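Ancestral D-type dye decolorizing peroxidase (Geotrichum candidum, PDB 7ANV) is a haem-containing peroxidase that, like other members of its family, probably uses hydrogen peroxide to oxidise dyes and other aromatic compounds. Local coordinates at residues 5-10 against 478-483; 26-31 against 172-177; 85-90 against 137-142. One frame throughout, in Å; residues are numbered along the deposited sequence.

Contact 1. Residues 5-10 against 478-483; sequences LNNIQG and SISALK
N7 meets the first turn of helix 479-486 with two oxygens, one from its backbone and one from its side chain, at a helix N-terminus where S478 is the N-cap. The carbonyl O of N7 accepts from I479 N at 2.9 Å; the N-H points almost straight at it (164°), although the donor stands above the carbonyl plane. One residue on, S480 N donates to N7 OD1 over 2.9 Å, tilted only 16° from the amide plane. With CG anti to the backbone N (chi1 -161°), the N7 amide reaches across to the helix. S478 OG takes the next amide, A481 N, at 2.9 Å, so three successive N-H groups of the opening turn each find an oxygen.

Around these bonds, S478 CB lies 3.6 Å from N7 ND2, and I479 lays its CG1 branch 3.7 Å from N6 O. I479 also rests on I45 and T47, and N6 OD1 is bonded to T47 OG1, which ties the N-terminal loop to the same neighbourhood. Helix 479-486 in turn packs through L482 on I82 and F84 of strand 78-84, joining the end of the chain to the first ferredoxin-like sheet. An alanine in place of N7 would probably leave S480 N without its acceptor and open a gap beside S478 CB. Deeper in, Q9 crosses L482 at about a right angle: its OE1 accepts from I82 N and its NE2 donates to P477 O, with NE2 4.2 Å from L482 CD1.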
loop_
_atom_site.group_PDB
_atom_site.type_symbol
_atom_site.label_atom_id
_atom_site.label_comp_id
_atom_site.label_asym_id
_atom_site.label_seq_id
_atom_site.Cartn_x
_atom_site.Cartn_y
_atom_site.Cartn_z
ATOM N N LEU A 5 -9.826 -18.580 10.204
ATOM C CA LEU A 5 -9.617 -17.922 8.902
ATOM C C LEU A 5 -10.943 -17.818 8.147
ATOM O O LEU A 5 -10.980 -17.059 7.199
ATOM C CB LEU A 5 -8.583 -18.711 8.121
ATOM C CG LEU A 5 -7.189 -18.801 8.731
ATOM C CD1 LEU A 5 -6.280 -19.490 7.731
ATOM C CD2 LEU A 5 -6.648 -17.452 9.106
ATOM N N ASN A 6 -11.994 -18.536 8.556
ATOM C CA ASN A 6 -13.312 -18.410 7.922
ATOM C C ASN A 6 -14.114 -17.263 8.541
ATOM O O ASN A 6 -15.281 -17.083 8.089
ATOM C CB ASN A 6 -14.105 -19.707 7.949
ATOM C CG ASN A 6 -15.009 -19.874 6.754
ATOM O OD1 ASN A 6 -14.749 -19.415 5.633
ATOM N ND2 ASN A 6 -16.136 -20.511 6.984
ATOM N N ASN A 7 -13.531 -16.523 9.490
ATOM C CA ASN A 7 -14.168 -15.316 10.065
ATOM C C ASN A 7 -13.524 -14.029 9.562
ATOM O O ASN A 7 -14.016 -12.931 9.920
ATOM C CB ASN A 7 -14.161 -15.383 11.591
ATOM C CG ASN A 7 -15.180 -14.437 12.200
ATOM O OD1 ASN A 7 -16.287 -14.341 11.729
ATOM N ND2 ASN A 7 -14.748 -13.735 13.219
ATOM N N ILE A 8 -12.436 -14.121 8.807
ATOM C CA ILE A 8 -11.585 -12.968 8.451
ATOM C C ILE A 8 -11.795 -12.737 6.963
ATOM O O ILE A 8 -11.708 -13.706 6.191
ATOM C CB ILE A 8 -10.109 -13.260 8.804
ATOM C CG1 ILE A 8 -9.916 -13.433 10.312
ATOM C CG2 ILE A 8 -9.192 -12.204 8.249
ATOM C CD1 ILE A 8 -8.617 -14.147 10.688
ATOM N N GLN A 9 -12.070 -11.525 6.571
ATOM C CA GLN A 9 -12.168 -11.189 5.141
ATOM C C GLN A 9 -10.837 -11.449 4.423
ATOM O O GLN A 9 -9.781 -11.005 4.902
ATOM C CB GLN A 9 -12.670 -9.757 4.973
ATOM C CG GLN A 9 -14.149 -9.605 5.298
ATOM C CD GLN A 9 -14.695 -8.341 4.674
ATOM O OE1 GLN A 9 -14.733 -8.190 3.438
ATOM N NE2 GLN A 9 -15.101 -7.410 5.509
ATOM N N GLY A 10 -10.903 -12.109 3.257
ATOM C CA GLY A 10 -9.732 -12.711 2.595
ATOM C C GLY A 10 -8.748 -11.737 1.992
ATOM O O GLY A 10 -7.660 -12.183 1.603
ATOM N N SER A 478 -15.190 -8.452 10.459
ATOM C CA SER A 478 -15.258 -9.927 10.457
ATOM C C SER A 478 -16.574 -10.398 9.812
ATOM O O SER A 478 -17.574 -9.634 9.751
ATOM C CB SER A 478 -15.083 -10.460 11.845
ATOM O OG SER A 478 -16.265 -10.259 12.603
ATOM N N ILE A 479 -16.638 -11.679 9.450
ATOM C CA ILE A 479 -17.885 -12.280 8.938
ATOM C C ILE A 479 -18.927 -12.258 10.053
ATOM O O ILE A 479 -20.058 -11.839 9.794
ATOM C CB ILE A 479 -17.645 -13.700 8.406
ATOM C CG1 ILE A 479 -16.562 -13.673 7.325
ATOM C CG2 ILE A 479 -18.957 -14.276 7.895
ATOM C CD1 ILE A 479 -16.878 -12.791 6.152
ATOM N N SER A 480 -18.558 -12.653 11.262
ATOM C CA SER A 480 -19.546 -12.685 12.372
ATOM C C SER A 480 -20.038 -11.262 12.653
ATOM O O SER A 480 -21.237 -11.099 12.944
ATOM C CB SER A 480 -18.974 -13.378 13.567
ATOM O OG SER A 480 -17.954 -12.640 14.091
ATOM N N ALA A 481 -19.193 -10.242 12.523
ATOM C CA ALA A 481 -19.628 -8.837 12.724
ATOM C C ALA A 481 -20.627 -8.434 11.624
ATOM O O ALA A 481 -21.679 -7.811 11.943
ATOM C CB ALA A 481 -18.475 -7.895 12.776
ATOM N N LEU A 482 -20.322 -8.766 10.369
ATOM C CA LEU A 482 -21.233 -8.509 9.233
ATOM C C LEU A 482 -22.599 -9.156 9.529
ATOM O O LEU A 482 -23.613 -8.467 9.358
ATOM C CB LEU A 482 -20.626 -9.050 7.942
ATOM C CG LEU A 482 -19.422 -8.281 7.411
ATOM C CD1 LEU A 482 -18.921 -8.938 6.139
ATOM C CD2 LEU A 482 -19.727 -6.797 7.160
ATOM N N LYS A 483 -22.629 -10.392 10.035
ATOM C CA LYS A 483 -23.880 -11.156 10.274
ATOM C C LYS A 483 -24.639 -10.586 11.471
ATOM O O LYS A 483 -25.883 -10.447 11.371
ATOM C CB LYS A 483 -23.571 -12.622 10.561
ATOM C CG LYS A 483 -23.224 -13.446 9.342
ATOM C CD LYS A 483 -22.770 -14.855 9.670
ATOM C CE LYS A 483 -22.570 -15.699 8.433
ATOM N NZ LYS A 483 -22.193 -17.086 8.776
#

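Contact 2. Residues 26-31 against 172-177; sequences FKITDA and ASIHEV
K27 and H175 form the hydrogen-bonded pair where strand 174-183 runs antiparallel beside strand 20-28, at one border of the four-stranded ferredoxin-like sheet. The axes of the two short strand segments run at 152° to each other. K27 N donates to H175 O at 2.9 Å and H175 N returns a bond to K27 O at 2.8 Å, both well lined up with the carbonyls. The flanking pairs, F26 with E176 and I28 with I174, are non-hydrogen-bonded; F26 CA and I174 CA add C-H...O contacts to the same two carbonyls. Where the ladder ends, S173 O takes two donors from one face of its plane: T29 N at 2.9 Å and D30 N, longer, at 3.3 Å.

Apolar contacts divide between the two faces. On the face of F26, I28 and I174, a chi1 of 64° puts F26 CG between the backbone N and the carbonyl carbon, which brings CD1 within 3.9 Å of I174 CG2, an oblique approach; I28 CG1 lies in plane at the edge of the same ring. F34 of helix 31-41 covers I28 and I174. On the face of K27 and H175, T29 CG2 packs against H175 CB at 3.8 Å.

Polar side chains tie this end of the ladder to helix 31-41: S173 OG bonds H37 ND1, and D30, the N-cap residue, accepts from A33 N through OD1. A water lies 2.9 Å from D30 OD2 and 2.8 Å from A172 O, within donating distance of both, though other acceptors compete for its protons.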
loop_
_atom_site.group_PDB
_atom_site.type_symbol
_atom_site.label_atom_id
_atom_site.label_comp_id
_atom_site.label_asym_id
_atom_site.label_seq_id
_atom_site.Cartn_x
_atom_site.Cartn_y
_atom_site.Cartn_z
ATOM N N PHE A 26 -19.273 3.582 -2.350
ATOM C CA PHE A 26 -20.729 3.809 -2.306
ATOM C C PHE A 26 -21.113 4.673 -1.123
ATOM O O PHE A 26 -20.389 4.786 -0.132
ATOM C CB PHE A 26 -21.494 2.483 -2.271
ATOM C CG PHE A 26 -21.233 1.661 -1.033
ATOM C CD1 PHE A 26 -22.022 1.807 0.101
ATOM C CD2 PHE A 26 -20.223 0.713 -1.023
ATOM C CE1 PHE A 26 -21.786 1.047 1.236
ATOM C CE2 PHE A 26 -19.976 -0.030 0.118
ATOM C CZ PHE A 26 -20.758 0.126 1.237
ATOM N N LYS A 27 -22.260 5.318 -1.306
ATOM C CA LYS A 27 -23.005 6.028 -0.256
ATOM C C LYS A 27 -24.235 5.184 0.036
ATOM O O LYS A 27 -24.887 4.704 -0.925
ATOM C CB LYS A 27 -23.348 7.431 -0.753
ATOM C CG LYS A 27 -24.145 8.283 0.210
ATOM C CD LYS A 27 -24.474 9.646 -0.384
ATOM C CE LYS A 27 -25.097 10.612 0.601
ATOM N NZ LYS A 27 -25.941 11.594 -0.122
ATOM N N ILE A 28 -24.536 5.000 1.316
ATOM C CA ILE A 28 -25.780 4.344 1.783
ATOM C C ILE A 28 -26.893 5.390 1.737
ATOM O O ILE A 28 -26.797 6.407 2.466
ATOM C CB ILE A 28 -25.608 3.726 3.172
ATOM C CG1 ILE A 28 -24.518 2.644 3.162
ATOM C CG2 ILE A 28 -26.954 3.239 3.707
ATOM C CD1 ILE A 28 -24.020 2.224 4.521
ATOM N N THR A 29 -27.934 5.133 0.940
ATOM C CA THR A 29 -29.076 6.077 0.773
ATOM C C THR A 29 -30.286 5.570 1.556
ATOM O O THR A 29 -31.240 6.337 1.713
ATOM C CB THR A 29 -29.390 6.266 -0.709
ATOM O OG1 THR A 29 -29.620 4.983 -1.294
ATOM C CG2 THR A 29 -28.251 6.906 -1.449
ATOM N N ASP A 30 -30.311 4.300 1.950
ATOM C CA ASP A 30 -31.465 3.731 2.711
ATOM C C ASP A 30 -30.862 2.719 3.688
ATOM O O ASP A 30 -30.643 1.590 3.244
ATOM C CB ASP A 30 -32.509 3.133 1.760
ATOM C CG ASP A 30 -33.736 2.503 2.419
ATOM O OD1 ASP A 30 -33.678 2.194 3.629
ATOM O OD2 ASP A 30 -34.770 2.349 1.717
ATOM N N ALA A 31 -30.629 3.122 4.948
ATOM C CA ALA A 31 -29.958 2.325 6.004
ATOM C C ALA A 31 -30.702 1.019 6.279
ATOM O O ALA A 31 -30.048 -0.024 6.309
ATOM C CB ALA A 31 -29.833 3.123 7.275
ATOM N N ALA A 172 -33.024 0.316 -4.646
ATOM C CA ALA A 172 -31.612 0.684 -4.362
ATOM C C ALA A 172 -31.472 1.157 -2.906
ATOM O O ALA A 172 -32.247 2.042 -2.459
ATOM C CB ALA A 172 -31.115 1.750 -5.303
ATOM N N SER A 173 -30.471 0.643 -2.208
ATOM C CA SER A 173 -30.095 1.045 -0.839
ATOM C C SER A 173 -28.774 1.810 -0.865
ATOM O O SER A 173 -28.391 2.341 0.191
ATOM C CB SER A 173 -30.044 -0.156 0.086
ATOM O OG SER A 173 -29.036 -1.093 -0.328
ATOM N N ILE A 174 -28.063 1.826 -1.992
ATOM C CA ILE A 174 -26.769 2.543 -2.133
ATOM C C ILE A 174 -26.749 3.270 -3.471
ATOM O O ILE A 174 -27.509 2.884 -4.379
ATOM C CB ILE A 174 -25.580 1.566 -2.024
ATOM C CG1 ILE A 174 -25.465 0.653 -3.247
ATOM C CG2 ILE A 174 -25.694 0.757 -0.749
ATOM C CD1 ILE A 174 -24.328 -0.343 -3.136
ATOM N N HIS A 175 -25.859 4.247 -3.554
ATOM C CA HIS A 175 -25.563 5.088 -4.734
ATOM C C HIS A 175 -24.062 4.941 -4.975
ATOM O O HIS A 175 -23.260 5.087 -4.005
ATOM C CB HIS A 175 -26.023 6.536 -4.473
ATOM C CG HIS A 175 -25.437 7.571 -5.387
ATOM N ND1 HIS A 175 -25.961 7.842 -6.638
ATOM C CD2 HIS A 175 -24.371 8.405 -5.247
ATOM C CE1 HIS A 175 -25.246 8.775 -7.234
ATOM N NE2 HIS A 175 -24.261 9.134 -6.408
ATOM N N GLU A 176 -23.661 4.703 -6.207
ATOM C CA GLU A 176 -22.230 4.652 -6.608
ATOM C C GLU A 176 -21.649 6.072 -6.526
ATOM O O GLU A 176 -22.222 6.982 -7.163
ATOM C CB GLU A 176 -22.153 4.086 -8.014
ATOM C CG GLU A 176 -20.740 4.029 -8.570
ATOM C CD GLU A 176 -20.692 3.669 -10.035
ATOM O OE1 GLU A 176 -21.700 3.073 -10.551
ATOM O OE2 GLU A 176 -19.648 3.967 -10.654
ATOM N N VAL A 177 -20.555 6.276 -5.803
ATOM C CA VAL A 177 -19.827 7.578 -5.749
ATOM C C VAL A 177 -18.730 7.547 -6.795
ATOM O O VAL A 177 -18.510 8.532 -7.507
ATOM C CB VAL A 177 -19.243 7.842 -4.349
ATOM C CG1 VAL A 177 -18.478 9.153 -4.290
ATOM C CG2 VAL A 177 -20.313 7.793 -3.280
HETATM O O HOH W 1 -34.468 1.172 -0.922
#

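Contact 3. Residues 85-90 against 137-142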
loop_
_atom_site.group_PDB
_atom_site.type_symbol
_atom_site.label_atom_id
_atom_site.label_comp_id
_atom_site.label_asym_id
_atom_site.label_seq_id
_atom_site.Cartn_x
_atom_site.Cartn_y
_atom_site.Cartn_z
ATOM N N SER A 85 -16.422 3.237 5.971
ATOM C CA SER A 85 -15.806 4.456 6.555
ATOM C C SER A 85 -16.532 4.773 7.864
ATOM O O SER A 85 -17.690 4.292 8.069
ATOM C CB SER A 85 -15.908 5.599 5.563
ATOM O OG SER A 85 -17.267 5.971 5.447
ATOM N N HIS A 86 -15.961 5.664 8.680
ATOM C CA HIS A 86 -16.682 6.206 9.859
ATOM C C HIS A 86 -18.044 6.789 9.426
ATOM O O HIS A 86 -19.050 6.559 10.167
ATOM C CB HIS A 86 -15.800 7.210 10.608
ATOM C CG HIS A 86 -16.611 7.985 11.589
ATOM N ND1 HIS A 86 -17.039 7.434 12.765
ATOM C CD2 HIS A 86 -17.115 9.228 11.547
ATOM C CE1 HIS A 86 -17.742 8.321 13.429
ATOM N NE2 HIS A 86 -17.835 9.414 12.695
ATOM N N ALA A 87 -18.110 7.566 8.327
ATOM C CA ALA A 87 -19.367 8.175 7.809
ATOM C C ALA A 87 -20.422 7.078 7.532
ATOM O O ALA A 87 -21.609 7.273 7.848
ATOM C CB ALA A 87 -19.088 8.986 6.557
ATOM N N GLY A 88 -19.986 5.908 7.047
ATOM C CA GLY A 88 -20.883 4.763 6.805
ATOM C C GLY A 88 -21.408 4.184 8.100
ATOM O O GLY A 88 -22.598 3.904 8.163
ATOM N N LEU A 89 -20.555 3.997 9.114
ATOM C CA LEU A 89 -20.988 3.438 10.419
ATOM C C LEU A 89 -21.985 4.417 11.017
ATOM O O LEU A 89 -22.980 3.981 11.614
ATOM C CB LEU A 89 -19.793 3.254 11.364
ATOM C CG LEU A 89 -18.714 2.283 10.876
ATOM C CD1 LEU A 89 -17.663 2.025 11.947
ATOM C CD2 LEU A 89 -19.309 0.980 10.399
ATOM N N LYS A 90 -21.705 5.713 10.903
ATOM C CA LYS A 90 -22.641 6.719 11.488
ATOM C C LYS A 90 -24.007 6.571 10.814
ATOM O O LYS A 90 -25.045 6.533 11.513
ATOM C CB LYS A 90 -22.122 8.133 11.281
ATOM C CG LYS A 90 -22.953 9.197 11.976
ATOM C CD LYS A 90 -22.394 10.588 11.777
ATOM C CE LYS A 90 -23.344 11.667 12.252
ATOM N NZ LYS A 90 -22.668 12.988 12.247
ATOM N N GLU A 137 -15.217 15.853 -2.454
ATOM C CA GLU A 137 -16.563 16.487 -2.405
ATOM C C GLU A 137 -17.559 15.593 -1.660
ATOM O O GLU A 137 -18.467 16.139 -1.020
ATOM C CB GLU A 137 -17.115 16.750 -3.813
ATOM C CG GLU A 137 -16.219 17.611 -4.693
ATOM C CD GLU A 137 -15.863 18.980 -4.144
ATOM O OE1 GLU A 137 -16.666 19.548 -3.361
ATOM O OE2 GLU A 137 -14.776 19.477 -4.501
ATOM N N LYS A 138 -17.386 14.276 -1.723
ATOM C CA LYS A 138 -18.538 13.344 -1.645
ATOM C C LYS A 138 -18.481 12.479 -0.377
ATOM O O LYS A 138 -17.375 12.296 0.170
ATOM C CB LYS A 138 -18.593 12.583 -2.973
ATOM C CG LYS A 138 -18.869 13.483 -4.178
ATOM C CD LYS A 138 -19.781 12.885 -5.241
ATOM C CE LYS A 138 -19.021 12.295 -6.413
ATOM N NZ LYS A 138 -19.804 11.241 -7.109
ATOM N N ASP A 139 -19.653 11.992 0.062
ATOM C CA ASP A 139 -19.846 11.203 1.303
ATOM C C ASP A 139 -19.697 9.710 0.956
ATOM O O ASP A 139 -20.685 9.028 0.596
ATOM C CB ASP A 139 -21.170 11.563 1.992
ATOM C CG ASP A 139 -21.041 11.704 3.503
ATOM O OD1 ASP A 139 -19.874 11.828 3.973
ATOM O OD2 ASP A 139 -22.093 11.666 4.207
ATOM N N ILE A 140 -18.465 9.229 1.038
ATOM C CA ILE A 140 -18.148 7.789 0.840
ATOM C C ILE A 140 -18.403 7.062 2.171
ATOM O O ILE A 140 -17.723 7.358 3.212
ATOM C CB ILE A 140 -16.722 7.605 0.305
ATOM C CG1 ILE A 140 -16.572 8.221 -1.085
ATOM C CG2 ILE A 140 -16.366 6.127 0.293
ATOM C CD1 ILE A 140 -15.150 8.318 -1.538
ATOM N N HIS A 141 -19.296 6.084 2.120
ATOM C CA HIS A 141 -19.733 5.283 3.290
ATOM C C HIS A 141 -19.022 3.932 3.330
ATOM O O HIS A 141 -18.940 3.345 4.396
ATOM C CB HIS A 141 -21.233 5.132 3.262
ATOM C CG HIS A 141 -21.932 6.421 3.561
ATOM N ND1 HIS A 141 -23.283 6.549 3.487
ATOM C CD2 HIS A 141 -21.455 7.604 4.015
ATOM C CE1 HIS A 141 -23.640 7.785 3.832
ATOM N NE2 HIS A 141 -22.536 8.468 4.137
ATOM N N GLY A 142 -18.505 3.492 2.200
ATOM C CA GLY A 142 -17.880 2.162 2.143
ATOM C C GLY A 142 -17.290 1.896 0.787
ATOM O O GLY A 142 -17.514 2.681 -0.155
#
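The H141 ring lies between two carbonyl oxygens: A87 O is 3.8 Å above one face and D139 O 3.7 Å above the opposite one, each offset toward the rim. Its CD2 corner touches A87 CB at 3.7 Å. ND1 is bonded to I28 N of the neighbouring strand, consistent with ND1 lacking a proton, and NE2 donates weakly to OD2 of the poorly ordered D139 across 3.2 Å. The ND1 bond is probably what mainly sets the ring's rotation, the weak NE2 bond adding less.

The backbone beside the ring is a classic beta bulge, H141 and G142 both facing F26, at the start of strand 142-148. S85, the N-cap of helix 86-92, docks onto the bulge and the residue before it. With OG set between its backbone N and carbonyl carbon (chi1 69°), S85 donates to I140 O at 2.7 Å and accepts the capping bond from G88 N at 3.2 Å, so loop and helix both grip the hydroxyl. S85 N donates to H141 O at 3.0 Å, coming from above the carbonyl plane. G88 CA makes a C-H...O contact with H141 O, 3.4 Å away, where a CB would clash.

In the fold
Contacts 2 and 3 are neighbours, their centres about 10 Å apart, and meet at strand 20-28, which belongs to contact 2 and borders contact 3: strand 174-183 pairs with one side of it, while the bulge bonds to F26 and the H141 ring to I28 on the other. Contact 1 lies about 21-22 Å from both, between centres, and joins the two ends of the chain. Contact 3 is buried; the other two are only partly so. Contact 2 relies on a strand ladder, with the larger apolar packing on the face of F26, I28 and I174, whereas contacts 1 and 3 hold a serine-capped helix start, the former through asparagine oxygens, the latter through loop carbonyls.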